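PDB 5UX5: BIFUNCTIONAL PROTEIN Proline utilization A (PutA) from Corynebacterium freiburgense, which probably oxidises proline to glutamate in two steps, pairing an FAD-dependent proline dehydrogenase with an NAD-dependent aldehyde dehydrogenase in one polypeptide. Local coordinates for residues A[941-945]-A[989-993]; A[1005-1010]-A[1027-1032]. All blocks are in the same frame, centred on the assembly; numbering follows the deposited sequence.

Contact 1. Residues A[941-945]-A[989-993]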
loop_
_atom_site.group_PDB
_atom_site.type_symbol
_atom_site.label_atom_id
_atom_site.label_comp_id
_atom_site.label_asym_id
_atom_site.label_seq_id
_atom_site.Cartn_x
_atom_site.Cartn_y
_atom_site.Cartn_z
ATOM N N ALA A 941 17.584 39.729 2.100
ATOM C CA ALA A 941 16.506 38.846 1.662
ATOM C C ALA A 941 16.781 38.268 0.281
ATOM O O ALA A 941 16.335 37.151 -0.016
ATOM C CB ALA A 941 15.168 39.585 1.657
ATOM N N ALA A 942 17.447 39.025 -0.599
ATOM C CA ALA A 942 17.797 38.474 -1.904
ATOM C C ALA A 942 18.761 37.305 -1.771
ATOM O O ALA A 942 18.645 36.311 -2.497
ATOM C CB ALA A 942 18.412 39.540 -2.802
ATOM N N ALA A 943 19.741 37.424 -0.875
ATOM C CA ALA A 943 20.758 36.387 -0.742
ATOM C C ALA A 943 20.193 35.143 -0.090
ATOM O O ALA A 943 20.500 34.020 -0.511
ATOM C CB ALA A 943 21.953 36.902 0.064
ATOM N N LEU A 944 19.389 35.334 0.958
ATOM C CA LEU A 944 18.830 34.205 1.683
ATOM C C LEU A 944 17.817 33.438 0.837
ATOM O O LEU A 944 17.680 32.217 0.997
ATOM C CB LEU A 944 18.212 34.700 2.997
ATOM C CG LEU A 944 19.258 35.277 3.968
ATOM C CD1 LEU A 944 18.650 35.783 5.247
ATOM C CD2 LEU A 944 20.311 34.271 4.282
ATOM N N ASP A 945 17.104 34.131 -0.065
ATOM C CA ASP A 945 16.259 33.443 -1.036
ATOM C C ASP A 945 17.094 32.530 -1.919
ATOM O O ASP A 945 16.739 31.370 -2.153
ATOM C CB ASP A 945 15.482 34.454 -1.881
ATOM C CG ASP A 945 14.334 35.124 -1.106
ATOM O OD1 ASP A 945 13.998 34.662 0.005
ATOM O OD2 ASP A 945 13.751 36.115 -1.614
ATOM N N ARG A 989 10.437 43.362 -1.015
ATOM C CA ARG A 989 10.847 42.046 -0.554
ATOM C C ARG A 989 9.944 40.965 -1.134
ATOM O O ARG A 989 10.411 39.862 -1.424
ATOM C CB ARG A 989 10.833 41.977 0.975
ATOM C CG ARG A 989 11.591 40.785 1.500
ATOM C CD ARG A 989 10.736 39.497 1.567
ATOM N NE ARG A 989 11.555 38.358 1.958
ATOM C CZ ARG A 989 12.213 37.594 1.097
ATOM N NH1 ARG A 989 12.135 37.817 -0.199
ATOM N NH2 ARG A 989 12.958 36.615 1.537
ATOM N N LEU A 990 8.634 41.245 -1.246
ATOM C CA LEU A 990 7.725 40.303 -1.891
ATOM C C LEU A 990 7.928 40.246 -3.408
ATOM O O LEU A 990 7.673 39.209 -4.023
ATOM C CB LEU A 990 6.266 40.640 -1.552
ATOM C CG LEU A 990 5.749 40.614 -0.096
ATOM C CD1 LEU A 990 4.269 40.702 -0.062
ATOM C CD2 LEU A 990 6.195 39.403 0.663
ATOM N N LYS A 991 8.386 41.328 -4.039
ATOM C CA LYS A 991 8.638 41.263 -5.480
ATOM C C LYS A 991 9.854 40.379 -5.774
ATOM O O LYS A 991 9.862 39.633 -6.758
ATOM C CB LYS A 991 8.795 42.682 -6.057
ATOM N N LEU A 992 10.883 40.457 -4.920
ATOM C CA LEU A 992 12.023 39.543 -4.973
ATOM C C LEU A 992 11.585 38.086 -4.935
ATOM O O LEU A 992 12.074 37.259 -5.709
ATOM C CB LEU A 992 12.983 39.819 -3.813
ATOM C CG LEU A 992 14.096 40.848 -3.971
ATOM C CD1 LEU A 992 14.798 41.044 -2.628
ATOM C CD2 LEU A 992 15.060 40.325 -5.012
ATOM N N ALA A 993 10.756 37.731 -3.954
ATOM C CA ALA A 993 10.217 36.375 -3.866
ATOM C C ALA A 993 9.406 36.018 -5.105
ATOM O O ALA A 993 9.518 34.903 -5.626
ATOM C CB ALA A 993 9.355 36.227 -2.621
#

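Contact 2. Residues A[1005-1010]-A[1027-1032]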
loop_
_atom_site.group_PDB
_atom_site.type_symbol
_atom_site.label_atom_id
_atom_site.label_comp_id
_atom_site.label_asym_id
_atom_site.label_seq_id
_atom_site.Cartn_x
_atom_site.Cartn_y
_atom_site.Cartn_z
ATOM N N GLU A 1005 -7.596 45.771 -1.290
ATOM C CA GLU A 1005 -8.168 46.775 -0.405
ATOM C C GLU A 1005 -9.210 46.146 0.522
ATOM O O GLU A 1005 -9.581 44.973 0.388
ATOM C CB GLU A 1005 -8.802 47.894 -1.234
ATOM C CG GLU A 1005 -7.850 48.576 -2.206
ATOM C CD GLU A 1005 -7.467 49.986 -1.755
ATOM O OE1 GLU A 1005 -6.480 50.136 -0.987
ATOM O OE2 GLU A 1005 -8.172 50.939 -2.162
ATOM N N THR A 1006 -9.682 46.942 1.484
ATOM C CA THR A 1006 -10.825 46.513 2.278
ATOM C C THR A 1006 -12.048 46.457 1.373
ATOM O O THR A 1006 -12.242 47.327 0.516
ATOM C CB THR A 1006 -11.096 47.478 3.441
ATOM O OG1 THR A 1006 -9.861 47.939 4.007
ATOM C CG2 THR A 1006 -11.909 46.793 4.530
ATOM N N HIS A 1007 -12.875 45.431 1.579
ATOM C CA HIS A 1007 -14.108 45.207 0.824
ATOM C C HIS A 1007 -13.856 44.782 -0.619
ATOM O O HIS A 1007 -14.805 44.427 -1.324
ATOM C CB HIS A 1007 -15.014 46.452 0.871
ATOM C CG HIS A 1007 -15.536 46.756 2.244
ATOM N ND1 HIS A 1007 -14.856 47.558 3.139
ATOM C CD2 HIS A 1007 -16.656 46.339 2.887
ATOM C CE1 HIS A 1007 -15.537 47.627 4.269
ATOM N NE2 HIS A 1007 -16.634 46.899 4.141
ATOM N N GLU A 1008 -12.604 44.776 -1.075
ATOM C CA GLU A 1008 -12.321 44.123 -2.348
ATOM C C GLU A 1008 -12.385 42.598 -2.185
ATOM O O GLU A 1008 -11.796 42.030 -1.260
ATOM C CB GLU A 1008 -10.960 44.571 -2.896
ATOM C CG GLU A 1008 -10.694 44.162 -4.379
ATOM C CD GLU A 1008 -9.301 44.582 -4.908
ATOM O OE1 GLU A 1008 -8.652 45.480 -4.317
ATOM O OE2 GLU A 1008 -8.853 43.999 -5.918
ATOM N N TRP A 1009 -13.156 41.948 -3.048
ATOM C CA TRP A 1009 -13.329 40.504 -3.053
ATOM C C TRP A 1009 -12.034 39.781 -3.445
ATOM O O TRP A 1009 -11.173 40.308 -4.167
ATOM C CB TRP A 1009 -14.441 40.143 -4.033
ATOM C CG TRP A 1009 -14.712 38.679 -4.312
ATOM C CD1 TRP A 1009 -15.694 37.917 -3.760
ATOM C CD2 TRP A 1009 -14.037 37.829 -5.265
ATOM N NE1 TRP A 1009 -15.669 36.642 -4.286
ATOM C CE2 TRP A 1009 -14.666 36.561 -5.215
ATOM C CE3 TRP A 1009 -12.955 38.013 -6.144
ATOM C CZ2 TRP A 1009 -14.252 35.477 -6.006
ATOM C CZ3 TRP A 1009 -12.535 36.929 -6.926
ATOM C CH2 TRP A 1009 -13.190 35.677 -6.849
ATOM N N PHE A 1010 -11.927 38.532 -2.997
ATOM C CA PHE A 1010 -10.828 37.648 -3.360
ATOM C C PHE A 1010 -11.358 36.218 -3.356
ATOM O O PHE A 1010 -12.301 35.914 -2.617
ATOM C CB PHE A 1010 -9.626 37.800 -2.409
ATOM C CG PHE A 1010 -9.988 37.772 -0.949
ATOM C CD1 PHE A 1010 -10.074 36.570 -0.258
ATOM C CD2 PHE A 1010 -10.242 38.953 -0.255
ATOM C CE1 PHE A 1010 -10.400 36.540 1.099
ATOM C CE2 PHE A 1010 -10.574 38.927 1.106
ATOM C CZ PHE A 1010 -10.650 37.717 1.778
ATOM N N THR A 1027 -12.568 43.151 8.279
ATOM C CA THR A 1027 -13.433 42.574 7.266
ATOM C C THR A 1027 -12.687 41.572 6.398
ATOM O O THR A 1027 -13.277 40.588 5.953
ATOM C CB THR A 1027 -14.057 43.699 6.434
ATOM O OG1 THR A 1027 -14.772 44.573 7.315
ATOM C CG2 THR A 1027 -15.017 43.160 5.383
ATOM N N ILE A 1028 -11.395 41.780 6.166
ATOM C CA ILE A 1028 -10.644 40.814 5.374
ATOM C C ILE A 1028 -10.522 39.496 6.111
ATOM O O ILE A 1028 -10.689 38.429 5.509
ATOM C CB ILE A 1028 -9.266 41.365 4.992
ATOM C CG1 ILE A 1028 -9.432 42.563 4.064
ATOM C CG2 ILE A 1028 -8.432 40.273 4.332
ATOM C CD1 ILE A 1028 -8.290 43.493 4.136
ATOM N N TYR A 1029 -10.225 39.543 7.415
ATOM C CA TYR A 1029 -10.200 38.319 8.218
ATOM C C TYR A 1029 -11.553 37.605 8.173
ATOM O O TYR A 1029 -11.618 36.384 7.996
ATOM C CB TYR A 1029 -9.822 38.634 9.669
ATOM C CG TYR A 1029 -8.359 38.894 9.963
ATOM C CD1 TYR A 1029 -7.408 37.878 9.859
ATOM C CD2 TYR A 1029 -7.921 40.164 10.376
ATOM C CE1 TYR A 1029 -6.058 38.114 10.153
ATOM C CE2 TYR A 1029 -6.573 40.412 10.660
ATOM C CZ TYR A 1029 -5.655 39.379 10.546
ATOM O OH TYR A 1029 -4.331 39.598 10.828
ATOM N N GLU A 1030 -12.650 38.359 8.338
ATOM C CA GLU A 1030 -13.985 37.753 8.362
ATOM C C GLU A 1030 -14.331 37.122 7.036
ATOM O O GLU A 1030 -15.005 36.083 6.988
ATOM C CB GLU A 1030 -15.046 38.782 8.706
ATOM C CG GLU A 1030 -15.067 39.189 10.143
ATOM C CD GLU A 1030 -15.882 40.454 10.372
ATOM O OE1 GLU A 1030 -16.226 41.133 9.376
ATOM O OE2 GLU A 1030 -16.193 40.757 11.545
ATOM N N TRP A 1031 -13.907 37.748 5.943
ATOM C CA TRP A 1031 -14.199 37.160 4.648
ATOM C C TRP A 1031 -13.343 35.935 4.413
ATOM O O TRP A 1031 -13.836 34.929 3.902
ATOM C CB TRP A 1031 -13.994 38.174 3.537
ATOM C CG TRP A 1031 -15.036 39.244 3.519
ATOM C CD1 TRP A 1031 -15.995 39.472 4.462
ATOM C CD2 TRP A 1031 -15.240 40.215 2.489
ATOM N NE1 TRP A 1031 -16.779 40.539 4.090
ATOM C CE2 TRP A 1031 -16.339 41.010 2.878
ATOM C CE3 TRP A 1031 -14.599 40.493 1.277
ATOM C CZ2 TRP A 1031 -16.813 42.062 2.093
ATOM C CZ3 TRP A 1031 -15.068 41.528 0.501
ATOM C CH2 TRP A 1031 -16.166 42.303 0.911
ATOM N N ALA A 1032 -12.071 35.992 4.823
ATOM C CA ALA A 1032 -11.182 34.836 4.697
ATOM C C ALA A 1032 -11.727 33.634 5.450
ATOM O O ALA A 1032 -11.554 32.495 5.008
ATOM C CB ALA A 1032 -9.772 35.173 5.189
#

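Contact 1. Residues A[941-945]-A[989-993]
The NH2 nitrogen of Arg989 is gripped by two acceptors: it donates to Asp945 OD1 at 2.7 Å and, more weakly, to the carbonyl oxygen of Ala1046. The first bond is half of an end-on, bidentate salt bridge, in which NH1 of Arg989 reaches Asp945 OD2, also at 2.7 Å. This buried Asp-Arg pair pins a near-parallel helix-helix packing in the C-terminal part of the chain, with Arg989 on helix 984-997 and Asp945 on helix 936-953. The local axes are 25° apart and 10.1 Å distant at closest approach.

The two side chains come from opposite directions, and their flat groups lie 24° from coplanar, each oxygen meeting its nitrogen near the guanidinium plane. OD2 uses its syn lone pair, whereas NH2 approaches OD1 from the syn side but somewhat out of the carboxylate plane. The arginine chain bends at chi2 (-86°), carrying its head across to the other helix. With NE hydrogen-bonded to Leu1045 O as well, each guanidinium nitrogen has an acceptor, which should fix the rotation of the group in this buried setting.

Ala941 CB, from one turn before Asp945, lies over the centre of one guanidinium face, 3.6 Å from Arg989 CZ. Beside this polar pair, Leu992 points at helix 936-953 and also touches Tyr929 and Leu932 of helix 927-932. Leu992 CD1 rests 3.9 Å from both Ala942 N and Ala942 CB, while Leu992 CD2 meets that same methyl at 4.1 Å.

Contact 2. Residues A[1005-1010]-A[1027-1032]
A type II beta turn, Glu1005 to Glu1008, in the loop after strand 1000-1003 lies against helix 1026-1035. His1007 takes its third position with phi at +71°, and the rim of the Trp1031 indole comes up to it: Trp1031 CH2 is 3.4 Å from His1007 O, which sits near the indole plane at the ring's edge. The histidine and indole planes are 88° apart. Alongside this pair, Thr1027 CG2 lies over one face of the indole and, 4.3 Å from His1007 NE2, over one face of the imidazole, toward the rim of each.

Deeper in, Phe1010 holds CG between its backbone N and carbonyl carbon (chi1 48°), which sends the ring toward the helix. Phe1010 CZ lies 3.8 Å from Ile1028 O and equally far from Ala1032 N, two atoms already joined by the helical hydrogen bond, and it also packs on Trp1031 CB. Phe1010 CE2 touches Ile1028 CG2 at 4.1 Å. Phe1010 and Ile1028 both reach Ile1016 of strand 1015-1018, and Ile1028 continues to Val1039 of strand 1038-1040. Such a helix, laid on parallel strands with an apolar face inward, is consistent with the layering of a Rossmann-like alpha/beta fold.

Coming from the N terminus, the chain reaches helix 936-953 late in its course, and there contact 1 opens. It then runs through strand 965-980 and returns on helix 984-997, closing a loop of 43 residues. Strand 1000-1003, which pairs parallel with 965-980, leads on to contact 2, whose shorter loop of 16 residues holds strand 1015-1018. The two loops follow in series, neither nesting nor crossing. The centres of contact 1 and contact 2 are about 26 Å apart, and the nearest atoms of contact 1 and contact 2 about 13 Å, so they do not touch. Contact 1 ties helix to helix, and contact 2 ties a turn to a helix over neighbouring parallel strands.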